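Local structure of unsaturated glucuronyl hydrolase (Streptococcus agalactiae, 2ZZR) at residues D132-A135 with L136-T139; I92-K95 with N96-S99; L182-A185 with Y186-G190; F117-T120 with P121-A125. The protein hydrolyses unsaturated disaccharides of hyaluronan, chondroitin and heparin, releasing the unsaturated uronic acid by cleaving 1,3- and 1,4-glycosidic bonds. All blocks are in the same frame, centred on the assembly; numbering follows the deposited sequence.

Contact 1. Residues D132-A135 with L136-T139; sequences DVKA and LEAT
Thr-139 puts two donors on one carbonyl oxygen of the preceding turn. Its OG1 lies 2.9 Å from Ala-135 O and its N 3.1 Å from Ala-135 O, and they come from opposite faces of the carbonyl plane. The hydroxyl reaches back because OG1 stands anti to the carbonyl carbon (chi1 -62°). It also bonds to the hydroxyl of Thr-124 on helix 115-130. Three more i to i+4 backbone bonds join the segments, from Leu-136 N to Asp-132 O, Glu-137 N to Val-133 O and Ala-138 N to Lys-134 O. Asp-132 is the N-cap of helix 133-147. Its OD2 accepts from Ala-135 N at 2.9 Å, on the anti lone pair, and weakly from Lys-134 N. A water bridges Lys-134 NZ (2.7 Å) and Glu-137 OE2 (2.6 Å), and a second donates to the same OE2 and weakly to Val-133 O. Glu-137 OE1 forms a salt bridge with Lys-141. Leu-136 packs on Phe-184 of helix 180-189, and Ala-135 on Val-97 of helix 87-105. The chemistry is that of a capped helix start: a carboxylate takes up first-turn N-H groups, and the opposite charges of Lys-134 and Glu-137 meet through water.

Contact 2. Residues I92-K95 with N96-S99; sequences IAHK and NVLS
Asn-96 N donates to Ile-92 O at 3.0 Å, the first of four consecutive i to i+4 backbone bonds here. Val-97 N to Ala-93 O, Leu-98 N to His-94 O and Ser-99 N to Lys-95 O follow, so this part of helix 87-105 is regular. The side chain of Asn-96 folds back over the turn before it. Its CG is anti to the carbonyl carbon (chi1 -74°), which brings CG to 3.6 Å from Ile-92 O. Its CB lies 3.2 Å from Ala-93 O. Asn-96 ND2 is hydrogen-bonded to Thr-74 OG1 of helix 70-84.

The main side-chain meeting is between His-94, Val-97 and Leu-98. The imidazole swings forward along the helix because its CG is anti to the backbone N (chi1 -179°). The branch point of Leu-98 lies beside the far nitrogen, with CG 3.9 Å from His-94 NE2. Both methyls come about equally close to that nitrogen, from the same side, with CD2 4.0 Å from His-94 NE2. Val-97 CB lies 4.1 Å from His-94 ND1. Both residues meet the ring obliquely. ND1 is hydrogen-bonded to Glu-126 OE2, which helps to set the turn of the ring. That carboxylate may favour a protonated histidine.

Val-97 CG2 packs on Ala-93 O at 3.4 Å. Ser-99 OG bonds to Asn-65 ND2. Ile-92, Ala-93 and Asn-96 lie against helix 70-84, Val-97 meets helices 115-130 and 133-147, and Leu-98 reaches Lys-134 of helix 133-147.

Contact 3. Residues L182-A185 with Y186-G190; sequences LFFA and YEQTG
This is a CH-pi contact, between Phe-184 and Gln-188, one turn apart in the last two turns of helix 180-189. Gln-188 CG sits over one face of the Phe-184 ring, 3.6 Å from its centroid and offset toward the rim. The nearest ring atom is Phe-184 CZ, at 3.4 Å from Gln-188 CG. The amide continues beyond the methylene on the same side of the ring plane, and Gln-188 NE2 is 3.5 Å from Phe-184 CE1. The ring and amide planes are only 19° apart, so the amide lies nearly parallel to the ring, above its plane and displaced outward past the CE1-CZ side. Two torsions produce this. Phe-184 CG is anti to the backbone N (chi1 175°), which carries the ring toward the C-terminal end of the helix, and the glutamine chain bends at chi2 (-58°) to lie over it.

Backbone bonds of the i to i+4 kind run from Tyr-186 N to Leu-182 O, Glu-187 N to Phe-183 O and Gln-188 N to Phe-184 O. Ala-185 O has two donors in Thr-189. The hydroxyl OG1 is 2.7 Å from Ala-185 O, and the backbone N is 3.0 Å from Ala-185 O on the opposite face of the carbonyl plane. OG1 also bonds to Asp-191 N just beyond the helix. Gly-190 leaves the helix with positive phi, and its N still bonds to Tyr-186 O.

Glu-187 OE2 makes a salt bridge to Lys-261. Phe-184 packs on helices 115-130 and 133-147, Phe-183 on helices 192-209 and 245-262, and Ala-185 between helices 133-147 and 192-209.

Contact 4. Residues F117-T120 with P121-A125; sequences FLYT and PSCTA
Ser-122 OG donates to Leu-118 O at 2.7 Å, in the carbonyl plane and on a lone pair. The serine's chi1 of 61°, with OG between the backbone N and the carbonyl carbon, turns the hydroxyl back to that oxygen. Neither Pro-121 N nor Ser-122 N bonds to the turn before, and the helix is kinked there. The proline has no N-H to give, and its CD lies 3.1 Å from Phe-117 O, where an N-H would point.

Backbone bonds resume with wider spacing. Tyr-119 O accepts from Thr-124 N at 3.0 Å, nearly straight at 167°, and Ala-125 N donates to Thr-120 O. These two i to i+5 bonds mark a pi-type turn. Cys-123 N to Tyr-119 O is an ordinary i to i+4 bond, more bent. One water joins the two threonine hydroxyls, 2.7 Å from Thr-120 OG1 and 2.8 Å from Thr-124 OG1. Thr-139 is a second partner of Thr-124 OG1. The tyrosine hydroxyl bonds to Phe-100 O.

Among nonpolar contacts, Cys-123 SG makes an oblique sulfur-aromatic contact with the Tyr-119 ring, 3.7 Å from Tyr-119 CD1. Thr-120 CB is tight against Pro-121 CD, at 3.4 Å.

Phe-117 meets Trp-68, Phe-72 and Trp-250. It adjoins Asp-114, the probable nucleophile. The whole is a proline-kinked helix with a pi-type turn, buried in the alpha barrel, and its first turn borders the probable substrate site.

In the fold
Helix 115-130 joins the set: contact 4 touches each of the other three. Its centre is about 10 Å from that of contact 1 and about 11 Å from that of contact 2. Contacts 4 and 1 pack together where Ala-138 CB lies 3.7 Å from Cys-123 SG. Contact 1 meets contact 2 where Lys-134 CD lies 3.6 Å from Leu-98 CD2, and contact 3 where Thr-139 CG2 is 3.4 Å from Phe-184 CE2. Contacts 2 and 3 do not touch; their nearest atoms are about 12 Å apart. Contact 4 alone adjoins the probable active site, through Phe-117, whose side chain is about 3 Å from that of Asp-114.

Contact 1. Residues D132-A135 with L136-T139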
loop_
_atom_site.group_PDB
_atom_site.type_symbol
_atom_site.label_atom_id
_atom_site.label_comp_id
_atom_site.label_asym_id
_atom_site.label_seq_id
_atom_site.Cartn_x
_atom_site.Cartn_y
_atom_site.Cartn_z
ATOM N N ASP A 132 -3.504 -21.529 8.621
ATOM C CA ASP A 132 -2.250 -22.293 8.499
ATOM C C ASP A 132 -1.223 -21.889 9.560
ATOM O O ASP A 132 -0.869 -20.714 9.684
ATOM C CB ASP A 132 -1.665 -22.177 7.088
ATOM C CG ASP A 132 -0.453 -23.067 6.887
ATOM O OD1 ASP A 132 -0.643 -24.241 6.488
ATOM O OD2 ASP A 132 0.682 -22.609 7.159
ATOM N N VAL A 133 -0.756 -22.870 10.330
ATOM C CA VAL A 133 0.125 -22.599 11.471
ATOM C C VAL A 133 1.542 -22.164 11.080
ATOM O O VAL A 133 2.196 -21.448 11.840
ATOM C CB VAL A 133 0.181 -23.787 12.473
ATOM C CG1 VAL A 133 -1.199 -24.017 13.095
ATOM C CG2 VAL A 133 0.706 -25.054 11.804
ATOM N N LYS A 134 2.014 -22.596 9.914
ATOM C CA LYS A 134 3.329 -22.162 9.422
ATOM C C LYS A 134 3.259 -20.725 8.901
ATOM O O LYS A 134 4.219 -19.960 9.036
ATOM C CB LYS A 134 3.873 -23.109 8.352
ATOM C CG LYS A 134 4.360 -24.446 8.921
ATOM C CD LYS A 134 5.108 -25.268 7.879
ATOM C CE LYS A 134 5.688 -26.542 8.492
ATOM N NZ LYS A 134 6.931 -26.280 9.280
ATOM N N ALA A 135 2.115 -20.367 8.320
ATOM C CA ALA A 135 1.842 -18.981 7.922
ATOM C C ALA A 135 1.819 -18.056 9.145
ATOM O O ALA A 135 2.371 -16.949 9.111
ATOM C CB ALA A 135 0.530 -18.893 7.145
ATOM N N LEU A 136 1.193 -18.518 10.228
ATOM C CA LEU A 136 1.200 -17.791 11.490
ATOM C C LEU A 136 2.616 -17.663 12.056
ATOM O O LEU A 136 3.027 -16.584 12.471
ATOM C CB LEU A 136 0.268 -18.452 12.512
ATOM C CG LEU A 136 0.187 -17.819 13.905
ATOM C CD1 LEU A 136 -0.283 -16.363 13.836
ATOM C CD2 LEU A 136 -0.722 -18.635 14.825
ATOM N N GLU A 137 3.349 -18.775 12.065
ATOM C CA GLU A 137 4.718 -18.807 12.571
ATOM C C GLU A 137 5.595 -17.779 11.851
ATOM O O GLU A 137 6.308 -17.007 12.492
ATOM C CB GLU A 137 5.302 -20.211 12.398
ATOM C CG GLU A 137 6.719 -20.373 12.925
ATOM C CD GLU A 137 7.323 -21.723 12.574
ATOM O OE1 GLU A 137 8.557 -21.860 12.693
ATOM O OE2 GLU A 137 6.573 -22.638 12.166
ATOM N N ALA A 138 5.524 -17.773 10.524
ATOM C CA ALA A 138 6.298 -16.832 9.710
ATOM C C ALA A 138 5.913 -15.389 10.026
ATOM O O ALA A 138 6.777 -14.513 10.111
ATOM C CB ALA A 138 6.110 -17.123 8.232
ATOM N N THR A 139 4.614 -15.151 10.203
ATOM C CA THR A 139 4.109 -13.810 10.525
ATOM C C THR A 139 4.673 -13.284 11.853
ATOM O O THR A 139 5.167 -12.150 11.920
ATOM C CB THR A 139 2.555 -13.777 10.552
ATOM O OG1 THR A 139 2.037 -14.116 9.258
ATOM C CG2 THR A 139 2.062 -12.396 10.932
HETATM O O HOH W 1 4.070 -23.948 12.626
HETATM O O HOH W 2 7.324 -25.128 11.661
#

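Contact 2. Residues I92-K95 with N96-S99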
loop_
_atom_site.group_PDB
_atom_site.type_symbol
_atom_site.label_atom_id
_atom_site.label_comp_id
_atom_site.label_asym_id
_atom_site.label_seq_id
_atom_site.Cartn_x
_atom_site.Cartn_y
_atom_site.Cartn_z
ATOM N N ILE A 92 0.243 -23.094 -4.982
ATOM C CA ILE A 92 1.400 -22.247 -5.291
ATOM C C ILE A 92 1.607 -21.166 -4.224
ATOM O O ILE A 92 2.737 -20.920 -3.805
ATOM C CB ILE A 92 1.378 -21.672 -6.743
ATOM C CG1 ILE A 92 2.665 -20.887 -7.050
ATOM C CG2 ILE A 92 0.128 -20.832 -7.010
ATOM C CD1 ILE A 92 3.966 -21.704 -6.887
ATOM N N ALA A 93 0.512 -20.558 -3.767
ATOM C CA ALA A 93 0.591 -19.514 -2.743
ATOM C C ALA A 93 1.160 -20.050 -1.428
ATOM O O ALA A 93 1.963 -19.381 -0.768
ATOM C CB ALA A 93 -0.775 -18.860 -2.534
ATOM N N HIS A 94 0.772 -21.267 -1.051
ATOM C CA HIS A 94 1.296 -21.854 0.176
ATOM C C HIS A 94 2.773 -22.236 0.062
ATOM O O HIS A 94 3.500 -22.208 1.060
ATOM C CB HIS A 94 0.477 -23.052 0.655
ATOM C CG HIS A 94 1.001 -23.645 1.922
ATOM N ND1 HIS A 94 0.921 -22.995 3.136
ATOM C CD2 HIS A 94 1.656 -24.806 2.160
ATOM C CE1 HIS A 94 1.484 -23.740 4.070
ATOM N NE2 HIS A 94 1.941 -24.842 3.503
ATOM N N LYS A 95 3.205 -22.603 -1.142
ATOM C CA LYS A 95 4.626 -22.809 -1.402
ATOM C C LYS A 95 5.402 -21.502 -1.219
ATOM O O LYS A 95 6.495 -21.506 -0.638
ATOM C CB LYS A 95 4.849 -23.409 -2.788
ATOM C CG LYS A 95 4.592 -24.916 -2.817
ATOM C CD LYS A 95 4.732 -25.477 -4.212
ATOM C CE LYS A 95 4.216 -26.908 -4.267
ATOM N NZ LYS A 95 4.039 -27.356 -5.675
ATOM N N ASN A 96 4.826 -20.392 -1.690
ATOM C CA ASN A 96 5.386 -19.059 -1.412
ATOM C C ASN A 96 5.512 -18.833 0.093
ATOM O O ASN A 96 6.556 -18.406 0.580
ATOM C CB ASN A 96 4.529 -17.944 -2.026
ATOM C CG ASN A 96 4.664 -17.835 -3.530
ATOM O OD1 ASN A 96 5.383 -18.611 -4.183
ATOM N ND2 ASN A 96 3.954 -16.871 -4.101
ATOM N N VAL A 97 4.444 -19.133 0.830
ATOM C CA VAL A 97 4.451 -19.041 2.293
ATOM C C VAL A 97 5.629 -19.800 2.921
ATOM O O VAL A 97 6.297 -19.291 3.824
ATOM C CB VAL A 97 3.095 -19.504 2.901
ATOM C CG1 VAL A 97 3.184 -19.642 4.412
ATOM C CG2 VAL A 97 1.987 -18.529 2.507
ATOM N N LEU A 98 5.888 -21.016 2.438
ATOM C CA LEU A 98 6.995 -21.809 2.972
ATOM C C LEU A 98 8.347 -21.152 2.679
ATOM O O LEU A 98 9.250 -21.178 3.520
ATOM C CB LEU A 98 6.942 -23.251 2.455
ATOM C CG LEU A 98 5.756 -24.091 2.968
ATOM C CD1 LEU A 98 5.774 -25.501 2.366
ATOM C CD2 LEU A 98 5.740 -24.160 4.485
ATOM N N SER A 99 8.454 -20.543 1.498
ATOM C CA SER A 99 9.620 -19.748 1.114
ATOM C C SER A 99 9.806 -18.545 2.041
ATOM O O SER A 99 10.925 -18.241 2.452
ATOM C CB SER A 99 9.499 -19.284 -0.341
ATOM O OG SER A 99 10.556 -18.404 -0.697
#

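Contact 3. Residues L182-A185 with Y186-G190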
loop_
_atom_site.group_PDB
_atom_site.type_symbol
_atom_site.label_atom_id
_atom_site.label_comp_id
_atom_site.label_asym_id
_atom_site.label_seq_id
_atom_site.Cartn_x
_atom_site.Cartn_y
_atom_site.Cartn_z
ATOM N N LEU A 182 2.399 -5.474 13.113
ATOM C CA LEU A 182 2.568 -5.366 14.562
ATOM C C LEU A 182 1.239 -5.398 15.314
ATOM O O LEU A 182 1.152 -6.009 16.381
ATOM C CB LEU A 182 3.378 -4.124 14.930
ATOM C CG LEU A 182 4.764 -4.064 14.288
ATOM C CD1 LEU A 182 5.482 -2.806 14.741
ATOM C CD2 LEU A 182 5.593 -5.313 14.616
ATOM N N PHE A 183 0.207 -4.756 14.762
ATOM C CA PHE A 183 -1.134 -4.842 15.350
ATOM C C PHE A 183 -1.642 -6.287 15.332
ATOM O O PHE A 183 -2.300 -6.718 16.281
ATOM C CB PHE A 183 -2.132 -3.925 14.639
ATOM C CG PHE A 183 -1.967 -2.452 14.969
ATOM C CD1 PHE A 183 -1.785 -1.520 13.951
ATOM C CD2 PHE A 183 -2.022 -1.998 16.290
ATOM C CE1 PHE A 183 -1.650 -0.157 14.237
ATOM C CE2 PHE A 183 -1.885 -0.638 16.590
ATOM C CZ PHE A 183 -1.699 0.285 15.558
ATOM N N PHE A 184 -1.335 -7.021 14.261
ATOM C CA PHE A 184 -1.696 -8.442 14.170
ATOM C C PHE A 184 -0.975 -9.253 15.250
ATOM O O PHE A 184 -1.598 -10.054 15.960
ATOM C CB PHE A 184 -1.386 -9.010 12.778
ATOM C CG PHE A 184 -1.617 -10.497 12.668
ATOM C CD1 PHE A 184 -2.891 -10.994 12.409
ATOM C CD2 PHE A 184 -0.568 -11.395 12.843
ATOM C CE1 PHE A 184 -3.118 -12.372 12.319
ATOM C CE2 PHE A 184 -0.784 -12.775 12.754
ATOM C CZ PHE A 184 -2.058 -13.260 12.482
ATOM N N ALA A 185 0.335 -9.043 15.377
ATOM C CA ALA A 185 1.123 -9.746 16.394
ATOM C C ALA A 185 0.595 -9.468 17.798
ATOM O O ALA A 185 0.544 -10.375 18.633
ATOM C CB ALA A 185 2.597 -9.384 16.285
ATOM N N TYR A 186 0.179 -8.229 18.049
ATOM C CA TYR A 186 -0.442 -7.882 19.325
ATOM C C TYR A 186 -1.708 -8.706 19.568
ATOM O O TYR A 186 -1.895 -9.263 20.655
ATOM C CB TYR A 186 -0.773 -6.388 19.403
ATOM C CG TYR A 186 -1.727 -6.074 20.533
ATOM C CD1 TYR A 186 -1.317 -6.169 21.866
ATOM C CD2 TYR A 186 -3.047 -5.714 20.270
ATOM C CE1 TYR A 186 -2.200 -5.898 22.908
ATOM C CE2 TYR A 186 -3.935 -5.445 21.300
ATOM C CZ TYR A 186 -3.506 -5.537 22.613
ATOM O OH TYR A 186 -4.390 -5.260 23.628
ATOM N N GLU A 187 -2.572 -8.771 18.557
ATOM C CA GLU A 187 -3.848 -9.484 18.675
ATOM C C GLU A 187 -3.653 -10.980 18.922
ATOM O O GLU A 187 -4.412 -11.594 19.677
ATOM C CB GLU A 187 -4.711 -9.249 17.435
ATOM C CG GLU A 187 -5.227 -7.815 17.337
ATOM C CD GLU A 187 -5.895 -7.500 16.012
ATOM O OE1 GLU A 187 -5.831 -8.332 15.083
ATOM O OE2 GLU A 187 -6.493 -6.409 15.904
ATOM N N GLN A 188 -2.624 -11.552 18.301
ATOM C CA GLN A 188 -2.355 -12.992 18.401
ATOM C C GLN A 188 -1.678 -13.403 19.708
ATOM O O GLN A 188 -1.940 -14.491 20.233
ATOM C CB GLN A 188 -1.510 -13.463 17.210
ATOM C CG GLN A 188 -2.208 -13.336 15.865
ATOM C CD GLN A 188 -3.515 -14.115 15.796
ATOM O OE1 GLN A 188 -3.567 -15.292 16.157
ATOM N NE2 GLN A 188 -4.576 -13.459 15.328
ATOM N N THR A 189 -0.809 -12.540 20.223
ATOM C CA THR A 189 0.046 -12.887 21.361
ATOM C C THR A 189 -0.387 -12.240 22.675
ATOM O O THR A 189 -0.074 -12.751 23.753
ATOM C CB THR A 189 1.521 -12.498 21.104
ATOM O OG1 THR A 189 1.624 -11.074 20.988
ATOM C CG2 THR A 189 2.059 -13.166 19.843
ATOM N N GLY A 190 -1.084 -11.109 22.582
ATOM C CA GLY A 190 -1.429 -10.312 23.755
ATOM C C GLY A 190 -0.270 -9.478 24.277
ATOM O O GLY A 190 -0.392 -8.822 25.314
#

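Contact 4. Residues F117-T120 with P121-A125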
loop_
_atom_site.group_PDB
_atom_site.type_symbol
_atom_site.label_atom_id
_atom_site.label_comp_id
_atom_site.label_asym_id
_atom_site.label_seq_id
_atom_site.Cartn_x
_atom_site.Cartn_y
_atom_site.Cartn_z
ATOM N N PHE A 117 4.876 -5.456 4.163
ATOM C CA PHE A 117 4.655 -5.653 2.726
ATOM C C PHE A 117 4.963 -7.092 2.311
ATOM O O PHE A 117 4.267 -7.667 1.470
ATOM C CB PHE A 117 5.530 -4.716 1.887
ATOM C CG PHE A 117 5.041 -3.287 1.823
ATOM C CD1 PHE A 117 5.954 -2.238 1.822
ATOM C CD2 PHE A 117 3.684 -2.989 1.725
ATOM C CE1 PHE A 117 5.522 -0.913 1.745
ATOM C CE2 PHE A 117 3.244 -1.664 1.644
ATOM C CZ PHE A 117 4.165 -0.629 1.650
ATOM N N LEU A 118 6.016 -7.657 2.894
ATOM C CA LEU A 118 6.454 -9.003 2.546
ATOM C C LEU A 118 5.564 -10.090 3.135
ATOM O O LEU A 118 5.154 -11.010 2.421
ATOM C CB LEU A 118 7.910 -9.220 2.976
ATOM C CG LEU A 118 8.953 -8.579 2.055
ATOM C CD1 LEU A 118 10.327 -8.614 2.696
ATOM C CD2 LEU A 118 8.980 -9.244 0.673
ATOM N N TYR A 119 5.262 -9.974 4.426
ATOM C CA TYR A 119 4.629 -11.069 5.168
ATOM C C TYR A 119 3.118 -10.976 5.307
ATOM O O TYR A 119 2.452 -11.996 5.463
ATOM C CB TYR A 119 5.319 -11.280 6.519
ATOM C CG TYR A 119 6.655 -11.964 6.317
ATOM C CD1 TYR A 119 6.777 -13.348 6.452
ATOM C CD2 TYR A 119 7.782 -11.237 5.922
ATOM C CE1 TYR A 119 7.992 -13.983 6.229
ATOM C CE2 TYR A 119 9.001 -11.867 5.692
ATOM C CZ TYR A 119 9.100 -13.237 5.846
ATOM O OH TYR A 119 10.300 -13.872 5.610
ATOM N N THR A 120 2.576 -9.763 5.249
ATOM C CA THR A 120 1.122 -9.589 5.399
ATOM C C THR A 120 0.284 -10.190 4.244
ATOM O O THR A 120 -0.633 -10.981 4.511
ATOM C CB THR A 120 0.739 -8.114 5.670
ATOM O OG1 THR A 120 1.382 -7.677 6.878
ATOM C CG2 THR A 120 -0.787 -7.977 5.810
ATOM N N PRO A 121 0.579 -9.824 2.976
ATOM C CA PRO A 121 -0.209 -10.353 1.856
ATOM C C PRO A 121 0.121 -11.804 1.499
ATOM O O PRO A 121 -0.566 -12.394 0.670
ATOM C CB PRO A 121 0.159 -9.432 0.686
ATOM C CG PRO A 121 0.946 -8.293 1.293
ATOM C CD PRO A 121 1.596 -8.871 2.495
ATOM N N SER A 122 1.158 -12.359 2.121
ATOM C CA SER A 122 1.581 -13.729 1.843
ATOM C C SER A 122 1.195 -14.667 2.987
ATOM O O SER A 122 0.338 -15.550 2.827
ATOM C CB SER A 122 3.091 -13.766 1.596
ATOM O OG SER A 122 3.793 -13.325 2.748
ATOM N N CYS A 123 1.813 -14.458 4.143
ATOM C CA CYS A 123 1.654 -15.347 5.285
ATOM C C CYS A 123 0.427 -15.002 6.116
ATOM O O CYS A 123 -0.392 -15.871 6.399
ATOM C CB CYS A 123 2.914 -15.331 6.142
ATOM S SG CYS A 123 4.361 -15.890 5.212
ATOM N N THR A 124 0.277 -13.736 6.494
ATOM C CA THR A 124 -0.902 -13.374 7.286
ATOM C C THR A 124 -2.169 -13.638 6.469
ATOM O O THR A 124 -3.177 -14.100 7.011
ATOM C CB THR A 124 -0.849 -11.925 7.798
ATOM O OG1 THR A 124 0.451 -11.675 8.337
ATOM C CG2 THR A 124 -1.877 -11.712 8.899
ATOM N N ALA A 125 -2.094 -13.375 5.167
ATOM C CA ALA A 125 -3.181 -13.685 4.235
ATOM C C ALA A 125 -3.641 -15.133 4.368
ATOM O O ALA A 125 -4.840 -15.387 4.548
ATOM C CB ALA A 125 -2.768 -13.402 2.814
HETATM O O HOH W 3 0.466 -8.949 9.113
#